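Long-range contacts in aldehyde dehydrogenase (Anabaena variabilis, PDB 4H7N), which probably oxidises aldehydes to carboxylic acids, with NAD+ as the electron acceptor: residues D204-T209 with R225-Y230; A229-G234 with S438-S443; E429-A434 with V445-L450. One frame throughout, in Å; residues are numbered along the deposited sequence.

Interaction 1: residues D204-T209 with R225-Y230; sequences DFVCFT and RFIPAY
Phe205 and Pro228 meet beside the parallel pairing of strands 205-209 and 229-232, the ends of a beta-alpha-beta unit whose crossover is helix 212-225. With CG anti to the backbone N (chi1 -169°), the Phe205 side chain lies alongside that of Tyr230 and crosses Pro228 at about a right angle. Beyond CB, Pro228 O lies over one face of the ring, 4.1 Å from both CG and CD1 of Phe205. Pro228 CB makes an off-centre CH-pi contact, 4.1 Å from the centroid of the Phe205 ring and nearest its CD2 and CE2. Farther round, the edge atom Phe205 CE1 comes within 4.1 Å of Tyr230 CB. The same ring meets Tyr127 edge-to-face and Phe453 with inclined planes. An alanine here is likely to open a gap beside Pro228 and Tyr230 CB and to deprive Tyr127 and Phe453 of their ring partner. On the face with Val206 and Ala229, Val206 CG1 packs 3.9 Å from Ala229 CB. Val206 N donates to Pro228 O (3.1 Å), Tyr230 N to Val206 O (2.9 Å) and Phe208 N to Tyr230 O (2.9 Å). These three backbone bonds set the parallel register, and apolar packing at Phe205/Pro228 and at Val206/Ala229 flanks them.

Interaction 2: residues A229-G234 with S438-S443; sequences AYLELG and SGLGGS
Ser438 leads into the short strand 439-440, which pairs antiparallel with 229-232. Its OG donates to Gly234 O at 2.6 Å, in the carbonyl plane, and is also bonded to Gly391 N. Its carbonyl O receives Leu233 N at 2.8 Å, although that donor stands well above the carbonyl plane. Gly439 faces Glu232 as a non-hydrogen-bonded pair, with its CA 3.1 Å from Leu231 O; a side chain at this position would collide with that oxygen. Leu440 forms the hydrogen-bonded pair with Leu231: Leu231 N reaches Leu440 O at 3.0 Å, and the return bond from Leu440 N to Leu231 O is longer and more bent (149° at the hydrogen). The leucines share a sheet face, which Phe226 of the second subunit covers. Gly441 then turns the chain past the Tyr230 ring, its O lying in plane at the edge, 3.5 Å from Tyr230 CD1. Gly442 O lies 3.5 Å from Tyr230 CE1, and a water lies within hydrogen-bonding distance of both Gly442 O and Tyr230 OH (2.7 Å to the hydroxyl). The backbone bonds and Ser438 OG thus hold 438-440 against the strand that carries Glu232, the predicted active-site residue, while the water bridges the glycine turn and the tyrosine hydroxyl beside it.

Interaction 3: residues E429-A434 with V445-L450; sequences EGEKNA and VGAAGL
The short helix 448-451 and the turn leading into it are met by the loop 429-434, which lies between strands 415-418 and 439-440, close to the subunit interface. Glu431 carries the polar part of this contact: its OE2 accepts the backbone N of Ala448 at 3.2 Å, along a nearly straight N-H direction (164°) but from above the carboxylate plane. The chain is extended beyond CG (chi2 170°), which carries the carboxylate past Val445, with CG 3.3 Å from Val445 O, to the N-H of Ala448. There OE2 also lies 3.5 Å from Ala448 CB. The other oxygen, OE1, forms a salt bridge with Lys456 of the second subunit. Val445 packs its two methyls against polar atoms of the loop. Its CG1, anti to the backbone N (chi1 159°), rests 3.3 Å from Gly430 O, and its other branch, CG2, lies 3.8 Å from Lys432 NZ at the end of that bent side chain. Nearby, Ser443 OG bonds to both Lys432 N and Val445 N, holding the two backbones together. One carboxylate therefore serves two partners, and the N-H of Ala448 and Lys456 of the second subunit would probably both help to stabilise its negative charge.

Overall arrangement
From the N terminus, interaction 1 comes first, closing the short loop over helix 212-225 by pairing strands 205-209 and 229-232. Interaction 2 begins on the strand where interaction 1 ends, sharing Ala229 and Tyr230, and spans about two hundred residues to add strand 439-440 to the same sheet. Interaction 3 crosses it: 429-434 precedes 438-443 and 445-450 follows, so the segments alternate along the chain. Interactions 2 and 3 touch, with Gly439 N packed on Ala434 CB, whereas the nearest atoms of interactions 1 and 3 are about 6 Å apart. Together they tie the beta-alpha-beta unit to the late loops and helix 448-451, and all three touch the second subunit.

Interaction 1: residues D204-T209 with R225-Y230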
loop_
_atom_site.group_PDB
_atom_site.type_symbol
_atom_site.label_atom_id
_atom_site.label_comp_id
_atom_site.label_asym_id
_atom_site.label_seq_id
_atom_site.Cartn_x
_atom_site.Cartn_y
_atom_site.Cartn_z
ATOM N N ASP A 204 4.689 -9.927 -9.280
ATOM C CA ASP A 204 5.267 -9.228 -8.130
ATOM C C ASP A 204 4.300 -8.225 -7.518
ATOM O O ASP A 204 4.553 -7.669 -6.453
ATOM C CB ASP A 204 6.518 -8.477 -8.584
ATOM C CG ASP A 204 7.579 -9.409 -9.168
ATOM O OD1 ASP A 204 7.751 -10.524 -8.670
ATOM O OD2 ASP A 204 8.186 -9.085 -10.219
ATOM N N PHE A 205 3.189 -7.989 -8.199
ATOM C CA PHE A 205 2.253 -6.908 -7.897
ATOM C C PHE A 205 0.952 -7.266 -8.680
ATOM O O PHE A 205 1.011 -7.584 -9.885
ATOM C CB PHE A 205 2.832 -5.558 -8.363
ATOM C CG PHE A 205 2.073 -4.334 -7.868
ATOM C CD1 PHE A 205 0.767 -4.085 -8.261
ATOM C CD2 PHE A 205 2.692 -3.417 -7.056
ATOM C CE1 PHE A 205 0.078 -2.995 -7.785
ATOM C CE2 PHE A 205 2.023 -2.284 -6.590
ATOM C CZ PHE A 205 0.696 -2.100 -6.941
ATOM N N VAL A 206 -0.198 -7.163 -8.049
ATOM C CA VAL A 206 -1.490 -7.398 -8.720
ATOM C C VAL A 206 -2.432 -6.228 -8.589
ATOM O O VAL A 206 -2.693 -5.723 -7.469
ATOM C CB VAL A 206 -2.194 -8.699 -8.268
ATOM C CG1 VAL A 206 -2.578 -8.685 -6.791
ATOM C CG2 VAL A 206 -3.448 -8.941 -9.131
ATOM N N CYS A 207 -2.955 -5.777 -9.732
ATOM C CA CYS A 207 -4.072 -4.818 -9.815
ATOM C C CYS A 207 -5.373 -5.527 -10.222
ATOM O O CYS A 207 -5.424 -6.232 -11.265
ATOM C CB CYS A 207 -3.783 -3.779 -10.884
ATOM S SG CYS A 207 -2.323 -2.828 -10.522
ATOM N N PHE A 208 -6.418 -5.379 -9.419
ATOM C CA PHE A 208 -7.703 -6.019 -9.690
ATOM C C PHE A 208 -8.827 -5.017 -9.500
ATOM O O PHE A 208 -8.915 -4.286 -8.456
ATOM C CB PHE A 208 -7.939 -7.217 -8.773
ATOM C CG PHE A 208 -9.309 -7.792 -8.882
ATOM C CD1 PHE A 208 -9.595 -8.735 -9.849
ATOM C CD2 PHE A 208 -10.341 -7.361 -8.035
ATOM C CE1 PHE A 208 -10.870 -9.282 -9.959
ATOM C CE2 PHE A 208 -11.620 -7.865 -8.165
ATOM C CZ PHE A 208 -11.880 -8.834 -9.126
ATOM N N THR A 209 -9.699 -4.994 -10.504
ATOM C CA THR A 209 -10.920 -4.239 -10.494
ATOM C C THR A 209 -12.059 -5.191 -10.773
ATOM O O THR A 209 -11.978 -5.982 -11.728
ATOM C CB THR A 209 -10.872 -3.178 -11.602
ATOM O OG1 THR A 209 -9.766 -2.314 -11.388
ATOM C CG2 THR A 209 -12.144 -2.320 -11.589
ATOM N N ARG A 225 0.798 -14.779 -0.976
ATOM C CA ARG A 225 1.978 -14.699 -1.817
ATOM C C ARG A 225 2.976 -13.630 -1.372
ATOM O O ARG A 225 4.098 -13.620 -1.824
ATOM C CB ARG A 225 1.537 -14.477 -3.231
ATOM C CG ARG A 225 0.757 -15.726 -3.687
ATOM C CD ARG A 225 1.671 -16.525 -4.591
ATOM N NE ARG A 225 2.027 -15.492 -5.545
ATOM C CZ ARG A 225 3.244 -15.078 -5.918
ATOM N NH1 ARG A 225 4.355 -15.738 -5.588
ATOM N NH2 ARG A 225 3.280 -14.047 -6.763
ATOM N N PHE A 226 2.553 -12.755 -0.467
ATOM C CA PHE A 226 3.348 -11.621 0.026
ATOM C C PHE A 226 3.729 -10.657 -1.105
ATOM O O PHE A 226 4.893 -10.254 -1.235
ATOM C CB PHE A 226 4.560 -12.063 0.841
ATOM C CG PHE A 226 4.997 -11.052 1.859
ATOM C CD1 PHE A 226 4.300 -10.893 3.024
ATOM C CD2 PHE A 226 6.087 -10.231 1.629
ATOM C CE1 PHE A 226 4.709 -9.996 3.977
ATOM C CE2 PHE A 226 6.466 -9.293 2.559
ATOM C CZ PHE A 226 5.763 -9.177 3.747
ATOM N N ILE A 227 2.720 -10.252 -1.874
ATOM C CA ILE A 227 2.866 -9.170 -2.844
ATOM C C ILE A 227 1.832 -8.044 -2.636
ATOM O O ILE A 227 0.750 -8.250 -2.094
ATOM C CB ILE A 227 2.741 -9.690 -4.293
ATOM C CG1 ILE A 227 1.336 -10.211 -4.568
ATOM C CG2 ILE A 227 3.776 -10.753 -4.628
ATOM C CD1 ILE A 227 1.089 -10.582 -5.997
ATOM N N PRO A 228 2.156 -6.830 -3.083
ATOM C CA PRO A 228 1.213 -5.743 -3.041
ATOM C C PRO A 228 0.011 -6.007 -3.927
ATOM O O PRO A 228 0.144 -6.577 -5.025
ATOM C CB PRO A 228 1.984 -4.572 -3.629
ATOM C CG PRO A 228 3.416 -4.978 -3.593
ATOM C CD PRO A 228 3.412 -6.451 -3.721
ATOM N N ALA A 229 -1.139 -5.563 -3.450
ATOM C CA ALA A 229 -2.364 -5.586 -4.239
ATOM C C ALA A 229 -3.016 -4.210 -4.287
ATOM O O ALA A 229 -3.271 -3.583 -3.241
ATOM C CB ALA A 229 -3.326 -6.605 -3.637
ATOM N N TYR A 230 -3.332 -3.765 -5.498
ATOM C CA TYR A 230 -4.184 -2.615 -5.705
ATOM C C TYR A 230 -5.550 -3.123 -6.110
ATOM O O TYR A 230 -5.705 -3.852 -7.105
ATOM C CB TYR A 230 -3.641 -1.614 -6.729
ATOM C CG TYR A 230 -4.602 -0.430 -6.894
ATOM C CD1 TYR A 230 -4.532 0.675 -6.041
ATOM C CD2 TYR A 230 -5.558 -0.406 -7.881
ATOM C CE1 TYR A 230 -5.439 1.726 -6.142
ATOM C CE2 TYR A 230 -6.472 0.631 -7.969
ATOM C CZ TYR A 230 -6.392 1.697 -7.107
ATOM O OH TYR A 230 -7.264 2.767 -7.186
#

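Interaction 2: residues A229-G234 with S438-S443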
loop_
_atom_site.group_PDB
_atom_site.type_symbol
_atom_site.label_atom_id
_atom_site.label_comp_id
_atom_site.label_asym_id
_atom_site.label_seq_id
_atom_site.Cartn_x
_atom_site.Cartn_y
_atom_site.Cartn_z
ATOM N N ALA A 229 -1.139 -5.563 -3.450
ATOM C CA ALA A 229 -2.364 -5.586 -4.239
ATOM C C ALA A 229 -3.016 -4.210 -4.287
ATOM O O ALA A 229 -3.271 -3.583 -3.241
ATOM C CB ALA A 229 -3.326 -6.605 -3.637
ATOM N N TYR A 230 -3.332 -3.765 -5.498
ATOM C CA TYR A 230 -4.184 -2.615 -5.705
ATOM C C TYR A 230 -5.550 -3.123 -6.110
ATOM O O TYR A 230 -5.705 -3.852 -7.105
ATOM C CB TYR A 230 -3.641 -1.614 -6.729
ATOM C CG TYR A 230 -4.602 -0.430 -6.894
ATOM C CD1 TYR A 230 -4.532 0.675 -6.041
ATOM C CD2 TYR A 230 -5.558 -0.406 -7.881
ATOM C CE1 TYR A 230 -5.439 1.726 -6.142
ATOM C CE2 TYR A 230 -6.472 0.631 -7.969
ATOM C CZ TYR A 230 -6.392 1.697 -7.107
ATOM O OH TYR A 230 -7.264 2.767 -7.186
ATOM N N LEU A 231 -6.553 -2.709 -5.359
ATOM C CA LEU A 231 -7.900 -3.217 -5.514
ATOM C C LEU A 231 -8.930 -2.085 -5.646
ATOM O O LEU A 231 -9.001 -1.180 -4.787
ATOM C CB LEU A 231 -8.314 -4.049 -4.304
ATOM C CG LEU A 231 -7.340 -5.112 -3.864
ATOM C CD1 LEU A 231 -7.802 -5.654 -2.536
ATOM C CD2 LEU A 231 -7.263 -6.212 -4.885
ATOM N N GLU A 232 -9.787 -2.205 -6.647
ATOM C CA GLU A 232 -10.909 -1.264 -6.812
ATOM C C GLU A 232 -12.154 -2.088 -7.046
ATOM O O GLU A 232 -12.254 -2.802 -8.045
ATOM C CB GLU A 232 -10.625 -0.287 -7.931
ATOM C CG GLU A 232 -11.457 0.987 -7.816
ATOM C CD GLU A 232 -10.669 2.255 -8.129
ATOM O OE1 GLU A 232 -9.538 2.481 -7.594
ATOM O OE2 GLU A 232 -11.227 3.049 -8.895
ATOM N N LEU A 233 -13.050 -2.091 -6.056
ATOM C CA LEU A 233 -14.057 -3.158 -5.924
ATOM C C LEU A 233 -15.507 -2.699 -6.007
ATOM O O LEU A 233 -16.405 -3.351 -5.508
ATOM C CB LEU A 233 -13.878 -3.913 -4.616
ATOM C CG LEU A 233 -12.484 -4.455 -4.327
ATOM C CD1 LEU A 233 -12.524 -5.374 -3.126
ATOM C CD2 LEU A 233 -11.949 -5.167 -5.579
ATOM N N GLY A 234 -15.759 -1.591 -6.648
ATOM C CA GLY A 234 -17.139 -1.247 -6.875
ATOM C C GLY A 234 -17.616 -0.259 -5.836
ATOM O O GLY A 234 -16.874 0.199 -4.946
ATOM N N SER A 438 -14.688 -0.609 -0.843
ATOM C CA SER A 438 -14.541 -0.199 -2.237
ATOM C C SER A 438 -13.118 -0.328 -2.752
ATOM O O SER A 438 -12.907 -0.262 -3.957
ATOM C CB SER A 438 -15.044 1.200 -2.413
ATOM O OG SER A 438 -16.460 1.150 -2.508
ATOM N N GLY A 439 -12.141 -0.449 -1.851
ATOM C CA GLY A 439 -10.779 -0.669 -2.276
ATOM C C GLY A 439 -9.700 -0.561 -1.227
ATOM O O GLY A 439 -9.977 -0.227 -0.069
ATOM N N LEU A 440 -8.504 -0.912 -1.664
ATOM C CA LEU A 440 -7.253 -0.774 -0.897
ATOM C C LEU A 440 -6.112 -0.536 -1.864
ATOM O O LEU A 440 -6.188 -0.940 -3.002
ATOM C CB LEU A 440 -6.902 -2.067 -0.172
ATOM C CG LEU A 440 -7.701 -2.514 1.026
ATOM C CD1 LEU A 440 -7.256 -3.894 1.480
ATOM C CD2 LEU A 440 -7.625 -1.524 2.157
ATOM N N GLY A 441 -5.007 0.012 -1.356
ATOM C CA GLY A 441 -3.757 0.126 -2.073
ATOM C C GLY A 441 -3.412 1.536 -2.559
ATOM O O GLY A 441 -2.517 1.692 -3.392
ATOM N N GLY A 442 -4.120 2.553 -2.079
ATOM C CA GLY A 442 -3.771 3.928 -2.428
ATOM C C GLY A 442 -4.579 4.463 -3.628
ATOM O O GLY A 442 -5.762 4.222 -3.756
ATOM N N SER A 443 -3.931 5.243 -4.454
ATOM C CA SER A 443 -4.621 5.971 -5.520
ATOM C C SER A 443 -3.998 5.593 -6.858
ATOM O O SER A 443 -2.780 5.400 -6.922
ATOM C CB SER A 443 -4.479 7.489 -5.287
ATOM O OG SER A 443 -5.313 8.144 -6.212
HETATM O O HOH W 1 -8.057 4.725 -5.486
#

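Interaction 3: residues E429-A434 with V445-L450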
loop_
_atom_site.group_PDB
_atom_site.type_symbol
_atom_site.label_atom_id
_atom_site.label_comp_id
_atom_site.label_asym_id
_atom_site.label_seq_id
_atom_site.Cartn_x
_atom_site.Cartn_y
_atom_site.Cartn_z
ATOM N N GLU A 429 -7.923 13.854 -12.443
ATOM C CA GLU A 429 -7.157 14.635 -11.471
ATOM C C GLU A 429 -7.835 14.472 -10.139
ATOM O O GLU A 429 -9.034 14.205 -10.088
ATOM C CB GLU A 429 -7.120 16.107 -11.831
ATOM C CG GLU A 429 -6.565 16.328 -13.211
ATOM C CD GLU A 429 -7.615 16.839 -14.206
ATOM O OE1 GLU A 429 -8.836 16.357 -14.256
ATOM O OE2 GLU A 429 -7.143 17.725 -14.932
ATOM N N GLY A 430 -7.066 14.596 -9.069
ATOM C CA GLY A 430 -7.627 14.416 -7.712
ATOM C C GLY A 430 -7.305 13.044 -7.131
ATOM O O GLY A 430 -7.961 12.062 -7.437
ATOM N N GLU A 431 -6.288 12.994 -6.288
ATOM C CA GLU A 431 -5.926 11.773 -5.588
ATOM C C GLU A 431 -7.010 11.413 -4.603
ATOM O O GLU A 431 -7.574 12.267 -3.929
ATOM C CB GLU A 431 -4.581 11.914 -4.890
ATOM C CG GLU A 431 -3.433 11.329 -5.740
ATOM C CD GLU A 431 -2.021 11.647 -5.224
ATOM O OE1 GLU A 431 -1.886 11.970 -4.014
ATOM O OE2 GLU A 431 -1.045 11.557 -6.030
ATOM N N LYS A 432 -7.331 10.129 -4.560
ATOM C CA LYS A 432 -8.404 9.648 -3.744
ATOM C C LYS A 432 -8.104 8.238 -3.275
ATOM O O LYS A 432 -7.538 7.412 -4.018
ATOM C CB LYS A 432 -9.732 9.629 -4.497
ATOM C CG LYS A 432 -9.632 9.023 -5.887
ATOM C CD LYS A 432 -10.971 8.444 -6.334
ATOM C CE LYS A 432 -10.899 7.917 -7.765
ATOM N NZ LYS A 432 -10.374 8.973 -8.681
ATOM N N ASN A 433 -8.491 7.963 -2.039
ATOM C CA ASN A 433 -8.440 6.575 -1.492
ATOM C C ASN A 433 -9.884 6.088 -1.300
ATOM O O ASN A 433 -10.725 6.811 -0.763
ATOM C CB ASN A 433 -7.664 6.533 -0.138
ATOM C CG ASN A 433 -6.194 6.981 -0.264
ATOM O OD1 ASN A 433 -5.715 7.809 0.453
ATOM N ND2 ASN A 433 -5.496 6.437 -1.230
ATOM N N ALA A 434 -10.193 4.856 -1.686
ATOM C CA ALA A 434 -11.523 4.327 -1.367
ATOM C C ALA A 434 -11.740 4.125 0.130
ATOM O O ALA A 434 -10.804 3.879 0.883
ATOM C CB ALA A 434 -11.756 3.010 -2.090
ATOM N N VAL A 445 -4.521 7.640 -9.343
ATOM C CA VAL A 445 -4.585 8.940 -9.965
ATOM C C VAL A 445 -3.360 9.732 -9.572
ATOM O O VAL A 445 -2.852 9.628 -8.464
ATOM C CB VAL A 445 -5.930 9.642 -9.630
ATOM C CG1 VAL A 445 -5.829 11.147 -9.811
ATOM C CG2 VAL A 445 -7.037 9.065 -10.523
ATOM N N GLY A 446 -2.840 10.466 -10.533
ATOM C CA GLY A 446 -1.736 11.383 -10.300
ATOM C C GLY A 446 -0.407 10.721 -10.111
ATOM O O GLY A 446 -0.192 9.611 -10.549
ATOM N N ALA A 447 0.486 11.432 -9.446
ATOM C CA ALA A 447 1.780 10.917 -9.035
ATOM C C ALA A 447 1.670 9.541 -8.465
ATOM O O ALA A 447 2.203 8.629 -9.038
ATOM C CB ALA A 447 2.431 11.835 -8.005
ATOM N N ALA A 448 0.995 9.406 -7.324
ATOM C CA ALA A 448 0.934 8.132 -6.576
ATOM C C ALA A 448 0.476 6.949 -7.424
ATOM O O ALA A 448 0.836 5.813 -7.156
ATOM C CB ALA A 448 0.030 8.283 -5.361
ATOM N N GLY A 449 -0.288 7.235 -8.476
ATOM C CA GLY A 449 -0.720 6.273 -9.434
ATOM C C GLY A 449 0.407 5.653 -10.268
ATOM O O GLY A 449 0.229 4.552 -10.836
ATOM N N LEU A 450 1.554 6.340 -10.363
ATOM C CA LEU A 450 2.691 5.751 -11.008
ATOM C C LEU A 450 3.653 5.248 -9.956
ATOM O O LEU A 450 4.233 4.210 -10.102
ATOM C CB LEU A 450 3.368 6.728 -11.953
ATOM C CG LEU A 450 4.413 5.994 -12.765
ATOM C CD1 LEU A 450 4.252 6.354 -14.196
ATOM C CD2 LEU A 450 5.772 6.363 -12.227
#